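Side-chain contacts in N-acetylmuramoyl-L-alanine amidase (Mycobacteroides abscessus, PDB 7AGL), which probably cleaves, as a zinc-dependent amidase, the amide bond between N-acetylmuramic acid and L-alanine in peptidoglycan of the mycobacterial cell wall: residues 48-51 with 52-55; 87-90 with 91-95; 55-58 with 59-62. One frame throughout, in Å; residues are numbered along the deposited sequence.

Overall arrangement
Two of the three contacts share one helix. Interaction 1 forms the start of helix 51-68, interaction 3 continues it by about two turns, and Thr55 belongs to both; their centres are 11 Å apart. Interaction 2 comes later in the chain, on helix 87-96, with centres about 21 Å from interaction 1 and 18 Å from interaction 3, and it touches neither. Both helices pack on the mixed sheet that contains strand 9-14. The zinc site links them loosely: Glu51 of interaction 1 binds the metal, and Arg90 of interaction 2 binds the backbone O atoms of Pro14 and His16, just where strand 9-14 ends, and His16 is another zinc ligand. Local helix contacts thus border one metal centre.

Interaction 1 (48-51 with 52-55); sequences GYPE and HTFT. With ZN (zinc ion), chain B.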
loop_
_atom_site.group_PDB
_atom_site.type_symbol
_atom_site.label_atom_id
_atom_site.label_comp_id
_atom_site.label_asym_id
_atom_site.label_seq_id
_atom_site.Cartn_x
_atom_site.Cartn_y
_atom_site.Cartn_z
ATOM N N GLY A 48 -12.165 14.998 -7.330
ATOM C CA GLY A 48 -13.089 13.874 -7.285
ATOM C C GLY A 48 -12.517 12.542 -7.718
ATOM O O GLY A 48 -13.282 11.595 -7.914
ATOM N N TYR A 49 -11.203 12.435 -7.858
ATOM C CA TYR A 49 -10.563 11.190 -8.244
ATOM C C TYR A 49 -10.366 10.364 -6.980
ATOM O O TYR A 49 -9.570 10.738 -6.105
ATOM C CB TYR A 49 -9.229 11.461 -8.946
ATOM C CG TYR A 49 -8.575 10.230 -9.532
ATOM C CD1 TYR A 49 -9.239 9.429 -10.441
ATOM C CD2 TYR A 49 -7.273 9.895 -9.199
ATOM C CE1 TYR A 49 -8.619 8.303 -10.997
ATOM C CE2 TYR A 49 -6.659 8.777 -9.734
ATOM C CZ TYR A 49 -7.334 7.988 -10.625
ATOM O OH TYR A 49 -6.699 6.888 -11.160
ATOM N N PRO A 50 -11.087 9.254 -6.835
ATOM C CA PRO A 50 -11.118 8.566 -5.545
ATOM C C PRO A 50 -9.828 7.825 -5.269
ATOM O O PRO A 50 -9.173 7.301 -6.175
ATOM C CB PRO A 50 -12.284 7.574 -5.699
ATOM C CG PRO A 50 -13.085 8.093 -6.859
ATOM C CD PRO A 50 -12.062 8.677 -7.782
ATOM N N GLU A 51 -9.477 7.773 -3.984
ATOM C CA GLU A 51 -8.348 6.946 -3.584
ATOM C C GLU A 51 -8.478 5.528 -4.120
ATOM O O GLU A 51 -7.508 4.953 -4.628
ATOM C CB GLU A 51 -8.229 6.912 -2.060
ATOM C CG GLU A 51 -7.013 6.102 -1.645
ATOM C CD GLU A 51 -6.866 5.974 -0.152
ATOM O OE1 GLU A 51 -5.960 5.232 0.244
ATOM O OE2 GLU A 51 -7.600 6.632 0.613
ATOM N N HIS A 52 -9.670 4.940 -4.013
ATOM C CA HIS A 52 -9.804 3.542 -4.415
ATOM C C HIS A 52 -9.520 3.343 -5.901
ATOM O O HIS A 52 -9.020 2.285 -6.298
ATOM C CB HIS A 52 -11.194 2.995 -4.053
ATOM C CG HIS A 52 -12.347 3.663 -4.749
ATOM N ND1 HIS A 52 -12.799 3.279 -6.000
ATOM C CD2 HIS A 52 -13.207 4.619 -4.319
ATOM C CE1 HIS A 52 -13.872 3.988 -6.314
ATOM N NE2 HIS A 52 -14.137 4.814 -5.318
ATOM N N THR A 53 -9.805 4.344 -6.731
ATOM C CA THR A 53 -9.497 4.219 -8.157
ATOM C C THR A 53 -8.009 4.420 -8.419
ATOM O O THR A 53 -7.408 3.702 -9.231
ATOM C CB THR A 53 -10.319 5.237 -8.937
ATOM O OG1 THR A 53 -11.708 5.004 -8.654
ATOM C CG2 THR A 53 -10.082 5.082 -10.433
ATOM N N PHE A 54 -7.391 5.369 -7.714
ATOM C CA PHE A 54 -5.953 5.556 -7.850
ATOM C C PHE A 54 -5.193 4.291 -7.469
ATOM O O PHE A 54 -4.256 3.876 -8.172
ATOM C CB PHE A 54 -5.481 6.730 -6.979
ATOM C CG PHE A 54 -3.985 6.745 -6.781
ATOM C CD1 PHE A 54 -3.135 7.184 -7.813
ATOM C CD2 PHE A 54 -3.415 6.299 -5.578
ATOM C CE1 PHE A 54 -1.770 7.175 -7.654
ATOM C CE2 PHE A 54 -2.042 6.284 -5.421
ATOM C CZ PHE A 54 -1.215 6.735 -6.442
ATOM N N THR A 55 -5.562 3.670 -6.342
ATOM C CA THR A 55 -4.795 2.511 -5.885
ATOM C C THR A 55 -5.024 1.331 -6.826
ATOM O O THR A 55 -4.083 0.607 -7.168
ATOM C CB THR A 55 -5.154 2.134 -4.432
ATOM O OG1 THR A 55 -6.526 1.702 -4.354
ATOM C CG2 THR A 55 -4.938 3.314 -3.462
HETATM ZN ZN ZN B . -6.074 4.499 2.229
HETATM O O HOH W 1 -6.450 4.328 4.434
HETATM O O HOH W 2 -4.865 6.195 2.845
#
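Pro50 and His52 meet with the proline's CB over one face of the imidazole, a CH-pi contact in which CB lies 3.7 Å from the centroid of the His52 ring. His52 has its CG between the backbone N and the carbonyl carbon (chi1 63°), which turns the ring back over the proline; ND1 is hydrogen-bonded to Asp80. On the other flank the Tyr49 side chain runs at about a right angle to that of Phe54, with Tyr49 CE2 3.6 Å from Phe54 CB, while the other carbon next to CZ, Tyr49 CE1, is equally close to Thr53 CG2. Thr53 CG2 is the methyl that meets the tyrosine, while its OG1 is hydrogen-bonded to Asp80. Pro50 occupies the N-cap position, and its O receives a straight bond from Phe54 N (3.0 Å) and a weak one from Thr53 N; Thr55 N bonds to Glu51 O at 2.9 Å. Glu51 reaches away with an extended chain (chi1 -177°, chi2 -177°), so that OE1 binds the zinc ion at 2.1 Å. OE2 is held by the backbone N of Thr43. His16, His106 and two waters complete the metal's shell. Thus the first turn of helix 51-68 carries a zinc ligand at its start, with Tyr49 and Phe54 lying against helices 188-195 and 197-215, and Phe54 and Thr55 against strand 101-108.

Interaction 2 (87-90 with 91-95); sequences IDKR and AEIEN
Lys89 and Glu92, three residues apart, form the salt bridge between the two segments: Lys89 NZ stands 3.0 Å from Glu92 OE1, though as a hydrogen bond it is weak. The lysine bends at its second torsion (chi2 63°), which swings the chain along the helix, and its CD also comes within 3.2 Å of Glu92 OE1. Both residues are exposed, so solvent probably screens the attraction. Apolar contact is slight, with Lys89 CG 4.0 Å from Ile93 CD1 where the two side chains cross at about a right angle. Backbone bonds make up the rest. Ile93 N reaches Lys89 O at 2.8 Å, Glu94 N reaches Arg90 O at 2.9 Å, and Glu92 N and Ala91 N bind Asp88 O and Ile87 O in the same i to i+4 pattern. Charge on the buried side is met from outside the helix. Arg90 extends from CG to NE, placing its guanidinium where NH1 pairs with Asp13 and also bonds to Pro14 O, NH2 bonds to His16 O, and NE bonds to Pro85 O. Glu94 OE1 forms a salt bridge with Lys177. Helix 87-96 therefore presents a polar outer face, while Glu94 packs against strand 9-14, and Ile87 and Asp88 against strand 27-29.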
loop_
_atom_site.group_PDB
_atom_site.type_symbol
_atom_site.label_atom_id
_atom_site.label_comp_id
_atom_site.label_asym_id
_atom_site.label_seq_id
_atom_site.Cartn_x
_atom_site.Cartn_y
_atom_site.Cartn_z
ATOM N N ILE A 87 -10.483 -5.537 5.764
ATOM C CA ILE A 87 -9.032 -5.438 5.954
ATOM C C ILE A 87 -8.455 -6.715 6.559
ATOM O O ILE A 87 -7.316 -7.086 6.240
ATOM C CB ILE A 87 -8.640 -4.212 6.802
ATOM C CG1 ILE A 87 -9.349 -4.205 8.156
ATOM C CG2 ILE A 87 -8.891 -2.926 6.020
ATOM C CD1 ILE A 87 -9.033 -2.993 9.023
ATOM N N ASP A 88 -9.192 -7.396 7.447
ATOM C CA ASP A 88 -8.628 -8.634 7.996
ATOM C C ASP A 88 -8.622 -9.737 6.942
ATOM O O ASP A 88 -7.631 -10.469 6.803
ATOM C CB ASP A 88 -9.360 -9.076 9.282
ATOM C CG ASP A 88 -10.855 -9.363 9.103
ATOM O OD1 ASP A 88 -11.516 -8.763 8.218
ATOM O OD2 ASP A 88 -11.397 -10.191 9.906
ATOM N N LYS A 89 -9.698 -9.830 6.155
ATOM C CA LYS A 89 -9.746 -10.790 5.054
ATOM C C LYS A 89 -8.635 -10.541 4.026
ATOM O O LYS A 89 -8.070 -11.488 3.466
ATOM C CB LYS A 89 -11.115 -10.715 4.381
ATOM C CG LYS A 89 -11.312 -11.726 3.296
ATOM C CD LYS A 89 -11.234 -13.102 3.895
ATOM C CE LYS A 89 -11.528 -14.151 2.875
ATOM N NZ LYS A 89 -11.481 -15.512 3.472
ATOM N N ARG A 90 -8.323 -9.276 3.744
ATOM C CA ARG A 90 -7.240 -9.000 2.804
ATOM C C ARG A 90 -5.916 -9.556 3.309
ATOM O O ARG A 90 -5.125 -10.099 2.533
ATOM C CB ARG A 90 -7.132 -7.497 2.557
ATOM C CG ARG A 90 -8.282 -6.975 1.714
ATOM C CD ARG A 90 -8.123 -5.474 1.459
ATOM N NE ARG A 90 -9.330 -4.957 0.828
ATOM C CZ ARG A 90 -9.374 -4.029 -0.130
ATOM N NH1 ARG A 90 -8.267 -3.465 -0.605
ATOM N NH2 ARG A 90 -10.560 -3.670 -0.621
ATOM N N ALA A 91 -5.629 -9.383 4.600
ATOM C CA ALA A 91 -4.401 -9.959 5.144
ATOM C C ALA A 91 -4.435 -11.480 5.060
ATOM O O ALA A 91 -3.408 -12.114 4.781
ATOM C CB ALA A 91 -4.194 -9.500 6.588
ATOM N N GLU A 92 -5.603 -12.082 5.300
ATOM C CA GLU A 92 -5.730 -13.532 5.173
ATOM C C GLU A 92 -5.455 -13.970 3.741
ATOM O O GLU A 92 -4.737 -14.953 3.506
ATOM C CB GLU A 92 -7.123 -13.996 5.623
ATOM C CG GLU A 92 -7.432 -15.466 5.256
ATOM C CD GLU A 92 -8.874 -15.922 5.554
ATOM O OE1 GLU A 92 -9.734 -15.095 5.929
ATOM O OE2 GLU A 92 -9.141 -17.134 5.419
ATOM N N ILE A 93 -6.026 -13.253 2.768
ATOM C CA ILE A 93 -5.793 -13.577 1.361
ATOM C C ILE A 93 -4.308 -13.464 1.038
ATOM O O ILE A 93 -3.720 -14.356 0.417
ATOM C CB ILE A 93 -6.640 -12.669 0.444
ATOM C CG1 ILE A 93 -8.144 -12.999 0.548
ATOM C CG2 ILE A 93 -6.150 -12.777 -1.001
ATOM C CD1 ILE A 93 -9.012 -11.862 0.036
ATOM N N GLU A 94 -3.672 -12.368 1.475
ATOM C CA GLU A 94 -2.235 -12.211 1.249
ATOM C C GLU A 94 -1.459 -13.387 1.820
ATOM O O GLU A 94 -0.604 -13.971 1.140
ATOM C CB GLU A 94 -1.749 -10.899 1.869
ATOM C CG GLU A 94 -2.287 -9.675 1.165
ATOM C CD GLU A 94 -2.279 -8.429 2.041
ATOM O OE1 GLU A 94 -1.819 -8.505 3.207
ATOM O OE2 GLU A 94 -2.739 -7.371 1.559
ATOM N N ASN A 95 -1.733 -13.736 3.079
ATOM C CA ASN A 95 -0.970 -14.796 3.730
ATOM C C ASN A 95 -1.166 -16.135 3.029
ATOM O O ASN A 95 -0.242 -16.958 2.999
ATOM C CB ASN A 95 -1.365 -14.887 5.207
ATOM C CG ASN A 95 -0.878 -13.696 6.007
ATOM O OD1 ASN A 95 0.145 -13.078 5.673
ATOM N ND2 ASN A 95 -1.609 -13.356 7.067
#

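Interaction 3 (55-58 with 59-62); sequences TWNT and VLLI
Helix 51-68 continues here as a regular alpha helix, and residues one turn apart, Trp56 and Leu60, supply its main side-chain contact. Leu60 CD1 sits over one face of the indole, 3.5 Å above the plane and offset toward the rim, a CH-pi contact with the centroid of the five-membered ring at 4.0 Å. Its second methyl, CD2, lies on the same side of the indole, nearer the benzo ring, 4.0 Å from Trp56 CZ2. Trp56 has CG anti to the backbone N (chi1 173°), which carries the indole along the helix toward that leucine. A looser contact follows two residues on, where Thr58 CG2 lies 4.1 Å from Ile62 CD1; Thr58 OG1 instead bonds to Phe54 O, one turn back. The main chain joins the two segments by four i to i+4 bonds, from Val59 N to Thr55 O at 2.9 Å through to Ile62 N to Thr58 O at 3.0 Å. Val59 and Ile62 face strands 9-14 and 101-108, whereas Leu61 and Ile62 touch helix 197-215. Such a helix, with one flank against the sheet and another against a neighbouring helix, is characteristic of layered alpha/beta folds, such as that of this zinc amidase.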
loop_
_atom_site.group_PDB
_atom_site.type_symbol
_atom_site.label_atom_id
_atom_site.label_comp_id
_atom_site.label_asym_id
_atom_site.label_seq_id
_atom_site.Cartn_x
_atom_site.Cartn_y
_atom_site.Cartn_z
ATOM N N THR A 55 -5.562 3.670 -6.342
ATOM C CA THR A 55 -4.795 2.511 -5.885
ATOM C C THR A 55 -5.024 1.331 -6.826
ATOM O O THR A 55 -4.083 0.607 -7.168
ATOM C CB THR A 55 -5.154 2.134 -4.432
ATOM O OG1 THR A 55 -6.526 1.702 -4.354
ATOM C CG2 THR A 55 -4.938 3.314 -3.462
ATOM N N TRP A 56 -6.261 1.158 -7.285
ATOM C CA TRP A 56 -6.570 0.106 -8.251
ATOM C C TRP A 56 -5.713 0.239 -9.510
ATOM O O TRP A 56 -5.029 -0.705 -9.921
ATOM C CB TRP A 56 -8.061 0.180 -8.598
ATOM C CG TRP A 56 -8.505 -0.725 -9.707
ATOM C CD1 TRP A 56 -8.952 -0.354 -10.951
ATOM C CD2 TRP A 56 -8.596 -2.153 -9.657
ATOM N NE1 TRP A 56 -9.319 -1.475 -11.674
ATOM C CE2 TRP A 56 -9.092 -2.587 -10.904
ATOM C CE3 TRP A 56 -8.299 -3.107 -8.677
ATOM C CZ2 TRP A 56 -9.298 -3.938 -11.192
ATOM C CZ3 TRP A 56 -8.472 -4.429 -8.971
ATOM C CH2 TRP A 56 -8.992 -4.844 -10.210
ATOM N N ASN A 57 -5.736 1.413 -10.133
ATOM C CA ASN A 57 -5.029 1.582 -11.395
ATOM C C ASN A 57 -3.523 1.499 -11.200
ATOM O O ASN A 57 -2.820 0.946 -12.049
ATOM C CB ASN A 57 -5.455 2.892 -12.037
ATOM C CG ASN A 57 -6.782 2.734 -12.776
ATOM O OD1 ASN A 57 -7.797 3.256 -12.360
ATOM N ND2 ASN A 57 -6.770 1.958 -13.851
ATOM N N THR A 58 -3.004 2.026 -10.086
ATOM C CA THR A 58 -1.566 1.905 -9.870
ATOM C C THR A 58 -1.161 0.456 -9.638
ATOM O O THR A 58 -0.133 0.011 -10.163
ATOM C CB THR A 58 -1.137 2.801 -8.716
ATOM O OG1 THR A 58 -1.525 4.144 -9.040
ATOM C CG2 THR A 58 0.391 2.744 -8.537
ATOM N N VAL A 59 -1.957 -0.300 -8.869
ATOM C CA VAL A 59 -1.652 -1.715 -8.655
ATOM C C VAL A 59 -1.685 -2.485 -9.975
ATOM O O VAL A 59 -0.853 -3.368 -10.202
ATOM C CB VAL A 59 -2.601 -2.321 -7.603
ATOM C CG1 VAL A 59 -2.607 -3.854 -7.694
ATOM C CG2 VAL A 59 -2.146 -1.837 -6.197
ATOM N N LEU A 60 -2.637 -2.175 -10.865
ATOM C CA LEU A 60 -2.655 -2.882 -12.151
ATOM C C LEU A 60 -1.343 -2.680 -12.906
ATOM O O LEU A 60 -0.834 -3.608 -13.547
ATOM C CB LEU A 60 -3.833 -2.424 -13.018
ATOM C CG LEU A 60 -5.233 -2.722 -12.477
ATOM C CD1 LEU A 60 -6.266 -2.274 -13.492
ATOM C CD2 LEU A 60 -5.380 -4.201 -12.181
ATOM N N LEU A 61 -0.779 -1.474 -12.831
ATOM C CA LEU A 61 0.480 -1.205 -13.515
ATOM C C LEU A 61 1.640 -1.918 -12.833
ATOM O O LEU A 61 2.527 -2.457 -13.509
ATOM C CB LEU A 61 0.731 0.306 -13.577
ATOM C CG LEU A 61 -0.308 1.108 -14.360
ATOM C CD1 LEU A 61 -0.043 2.591 -14.157
ATOM C CD2 LEU A 61 -0.282 0.754 -15.855
ATOM N N ILE A 62 1.654 -1.928 -11.493
ATOM C CA ILE A 62 2.666 -2.694 -10.763
ATOM C C ILE A 62 2.609 -4.166 -11.160
ATOM O O ILE A 62 3.642 -4.790 -11.449
ATOM C CB ILE A 62 2.485 -2.526 -9.243
ATOM C CG1 ILE A 62 2.733 -1.071 -8.832
ATOM C CG2 ILE A 62 3.448 -3.437 -8.503
ATOM C CD1 ILE A 62 2.272 -0.771 -7.413
#